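Local structure of xyloglucan-specific endo-beta-1,4-glucanase (Uncultured bacterium, 4W88) at residues A[228-233]-A[281-286]. The protein hydrolyses internal beta-1,4-glucosidic linkages of xyloglucan, acting as a plant cell-wall-degrading glycoside hydrolase of family GH5. The protein carries 1 engineered substitution. Numbering follows the deposited sequence.
Sequences YFFTYV and EDIVRW. With BGC (beta-D-glucopyranose), chain C; BGC (beta-D-glucopyranose), chain B.
Phe230 and Trp286 bring the short helix 228-231 against helix 280-295 at a CA-CA separation of 8.9 Å, and no hydrogen bond passes between segments 228-233 and 281-286, so the contact rests on van der Waals packing, mainly of side chains. Phe230 takes part in three of the four residue contacts. With CG anti to the backbone N (chi1 179°), its ring reaches across to the second helix, where CE2 lies 3.4 Å from Trp286 CB and CD2 sits over one face of the indole, toward the rim. The phenyl plane is inclined 38° to the five-membered ring of the indole, an oblique pairing. Phe230 CZ stands 3.9 Å from both the backbone O of Asp282 and Ile283 CG1. On the same side of the indole plane, Thr231 CG2 packs 3.9 Å from Trp286 CZ2, while Thr231 OG1 bonds to Tyr225 O. Trp286 NE1 donates to Thr226 O, and the indole stacks on Tyr290. Asp282, whose CB is 4.2 Å from Phe230 CE1, has OD1 bonded to Arg285 NH2 in a salt bridge and to Trp241 N. The other side of helix 228-231 meets sugar: the Tyr228 ring offers a face to the chain C glucose, C3 lying 3.7 Å from CE1. Replacing Tyr228 with an alanine would probably strip this glucose of its aromatic platform. Tyr232 OH approaches O3 of the chain B glucose at 3.0 Å. Following barrel strand 218-223, the short helix joins the glycan-binding cleft of a GH5 (beta/alpha)8 barrel to the outer helix between its last two strands.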
loop_
_atom_site.group_PDB
_atom_site.type_symbol
_atom_site.label_atom_id
_atom_site.label_comp_id
_atom_site.label_asym_id
_atom_site.label_seq_id
_atom_site.Cartn_x
_atom_site.Cartn_y
_atom_site.Cartn_z
ATOM N N TYR A 228 -2.312 16.989 3.158
ATOM C CA TYR A 228 -1.024 16.783 3.732
ATOM C C TYR A 228 -0.809 17.572 5.000
ATOM O O TYR A 228 -0.286 17.082 5.994
ATOM C CB TYR A 228 0.043 17.118 2.678
ATOM C CG TYR A 228 1.447 17.062 3.193
ATOM C CD1 TYR A 228 2.061 15.867 3.401
ATOM C CD2 TYR A 228 2.179 18.209 3.440
ATOM C CE1 TYR A 228 3.335 15.784 3.900
ATOM C CE2 TYR A 228 3.461 18.130 3.905
ATOM C CZ TYR A 228 4.021 16.905 4.148
ATOM O OH TYR A 228 5.305 16.774 4.571
ATOM N N PHE A 229 -1.255 18.809 4.982
ATOM C CA PHE A 229 -1.045 19.675 6.183
ATOM C C PHE A 229 -1.855 19.289 7.413
ATOM O O PHE A 229 -1.513 19.701 8.554
ATOM C CB PHE A 229 -1.265 21.131 5.838
ATOM C CG PHE A 229 -0.109 21.762 5.083
ATOM C CD1 PHE A 229 1.200 21.350 5.298
ATOM C CD2 PHE A 229 -0.322 22.822 4.247
ATOM C CE1 PHE A 229 2.263 21.923 4.616
ATOM C CE2 PHE A 229 0.747 23.424 3.583
ATOM C CZ PHE A 229 2.041 22.968 3.781
ATOM N N PHE A 230 -2.918 18.515 7.210
ATOM C CA PHE A 230 -3.618 17.940 8.346
ATOM C C PHE A 230 -2.978 16.636 8.819
ATOM O O PHE A 230 -2.879 16.376 10.018
ATOM C CB PHE A 230 -5.083 17.700 8.013
ATOM C CG PHE A 230 -5.833 17.091 9.152
ATOM C CD1 PHE A 230 -6.102 17.832 10.294
ATOM C CD2 PHE A 230 -6.257 15.804 9.104
ATOM C CE1 PHE A 230 -6.764 17.240 11.368
ATOM C CE2 PHE A 230 -6.911 15.227 10.170
ATOM C CZ PHE A 230 -7.146 15.934 11.302
ATOM N N THR A 231 -2.591 15.779 7.857
ATOM C CA THR A 231 -2.198 14.414 8.193
ATOM C C THR A 231 -0.746 14.263 8.639
ATOM O O THR A 231 -0.374 13.316 9.387
ATOM C CB THR A 231 -2.431 13.459 6.978
ATOM O OG1 THR A 231 -1.738 13.986 5.851
ATOM C CG2 THR A 231 -3.921 13.400 6.632
ATOM N N TYR A 232 0.081 15.198 8.147
ATOM C CA TYR A 232 1.541 15.267 8.478
ATOM C C TYR A 232 1.917 16.487 9.316
ATOM O O TYR A 232 1.134 17.381 9.470
ATOM C CB TYR A 232 2.393 15.225 7.186
ATOM C CG TYR A 232 2.587 13.798 6.603
ATOM C CD1 TYR A 232 1.496 13.106 6.014
ATOM C CD2 TYR A 232 3.817 13.155 6.695
ATOM C CE1 TYR A 232 1.689 11.808 5.522
ATOM C CE2 TYR A 232 4.004 11.883 6.213
ATOM C CZ TYR A 232 2.957 11.243 5.652
ATOM O OH TYR A 232 3.183 9.965 5.171
ATOM N N VAL A 233 3.082 16.449 9.910
ATOM C CA VAL A 233 3.652 17.589 10.622
ATOM C C VAL A 233 4.676 18.269 9.701
ATOM O O VAL A 233 5.549 17.588 9.175
ATOM C CB VAL A 233 4.342 17.174 11.918
ATOM C CG1 VAL A 233 4.887 18.421 12.665
ATOM C CG2 VAL A 233 3.382 16.415 12.782
ATOM N N GLU A 281 -10.812 14.256 18.335
ATOM C CA GLU A 281 -12.108 14.674 17.717
ATOM C C GLU A 281 -11.935 15.196 16.277
ATOM O O GLU A 281 -12.802 15.033 15.407
ATOM C CB GLU A 281 -12.782 15.759 18.567
ATOM C CG GLU A 281 -13.159 15.245 19.936
ATOM C CD GLU A 281 -12.167 15.736 20.990
ATOM O OE1 GLU A 281 -12.674 16.506 21.946
ATOM O OE2 GLU A 281 -10.912 15.330 20.875
ATOM N N ASP A 282 -10.811 15.882 16.018
ATOM C CA ASP A 282 -10.544 16.346 14.668
ATOM C C ASP A 282 -10.261 15.209 13.688
ATOM O O ASP A 282 -10.754 15.214 12.554
ATOM C CB ASP A 282 -9.345 17.323 14.670
ATOM C CG ASP A 282 -9.599 18.501 15.543
ATOM O OD1 ASP A 282 -10.346 19.387 15.092
ATOM O OD2 ASP A 282 -9.106 18.543 16.681
ATOM N N ILE A 283 -9.476 14.256 14.140
ATOM C CA ILE A 283 -9.241 13.096 13.291
ATOM C C ILE A 283 -10.542 12.323 13.004
ATOM O O ILE A 283 -10.759 11.916 11.859
ATOM C CB ILE A 283 -8.115 12.191 13.834
ATOM C CG1 ILE A 283 -6.777 12.941 13.801
ATOM C CG2 ILE A 283 -8.085 10.872 13.080
ATOM C CD1 ILE A 283 -5.622 12.223 14.467
ATOM N N VAL A 284 -11.378 12.091 14.036
ATOM C CA VAL A 284 -12.681 11.507 13.775
ATOM C C VAL A 284 -13.469 12.243 12.697
ATOM O O VAL A 284 -14.077 11.600 11.813
ATOM C CB VAL A 284 -13.470 11.357 15.094
ATOM C CG1 VAL A 284 -14.923 10.905 14.836
ATOM C CG2 VAL A 284 -12.710 10.369 16.033
ATOM N N ARG A 285 -13.539 13.580 12.772
ATOM C CA ARG A 285 -14.216 14.347 11.741
ATOM C C ARG A 285 -13.571 14.212 10.352
ATOM O O ARG A 285 -14.270 14.076 9.326
ATOM C CB ARG A 285 -14.284 15.828 12.145
ATOM C CG ARG A 285 -15.243 16.093 13.303
ATOM C CD ARG A 285 -15.565 17.585 13.443
ATOM N NE ARG A 285 -14.433 18.247 14.101
ATOM C CZ ARG A 285 -14.234 18.315 15.413
ATOM N NH1 ARG A 285 -15.076 17.793 16.258
ATOM N NH2 ARG A 285 -13.159 18.915 15.883
ATOM N N TRP A 286 -12.251 14.204 10.311
ATOM C CA TRP A 286 -11.548 14.054 9.044
ATOM C C TRP A 286 -11.877 12.697 8.410
ATOM O O TRP A 286 -12.127 12.619 7.207
ATOM C CB TRP A 286 -10.039 14.182 9.266
ATOM C CG TRP A 286 -9.242 13.863 8.044
ATOM C CD1 TRP A 286 -9.021 14.655 6.944
ATOM C CD2 TRP A 286 -8.597 12.625 7.786
ATOM N NE1 TRP A 286 -8.282 13.975 6.013
ATOM C CE2 TRP A 286 -7.996 12.721 6.520
ATOM C CE3 TRP A 286 -8.476 11.443 8.510
ATOM C CZ2 TRP A 286 -7.305 11.640 5.943
ATOM C CZ3 TRP A 286 -7.806 10.390 7.951
ATOM C CH2 TRP A 286 -7.213 10.492 6.692
HETATM C C2 BGC C . 4.788 17.059 -0.138
HETATM C C3 BGC C . 3.959 15.796 0.258
HETATM C C4 BGC C . 5.053 14.764 0.415
HETATM C C5 BGC C . 6.201 15.586 1.053
HETATM C C6 BGC C . 7.577 14.911 1.031
HETATM C C1 BGC C . 5.602 17.853 0.916
HETATM O O1 BGC C . 6.201 19.262 0.783
HETATM O O2 BGC C . 3.870 17.986 -0.485
HETATM O O3 BGC C . 2.939 15.507 -0.693
HETATM O O4 BGC C . 5.135 13.885 1.495
HETATM O O5 BGC C . 6.612 16.934 0.759
HETATM O O6 BGC C . 7.961 14.630 2.400
HETATM C C2 BGC B . 5.369 11.518 2.347
HETATM C C3 BGC B . 5.186 10.007 2.136
HETATM C C4 BGC B . 3.781 9.662 1.772
HETATM C C5 BGC B . 3.564 10.768 0.661
HETATM C C6 BGC B . 2.160 10.528 0.257
HETATM C C1 BGC B . 5.229 12.465 1.209
HETATM O O2 BGC B . 6.704 11.619 2.523
HETATM O O3 BGC B . 5.524 9.411 3.365
HETATM O O4 BGC B . 3.591 8.153 1.733
HETATM O O5 BGC B . 3.945 12.210 1.013
HETATM O O6 BGC B . 1.693 11.183 -0.894
#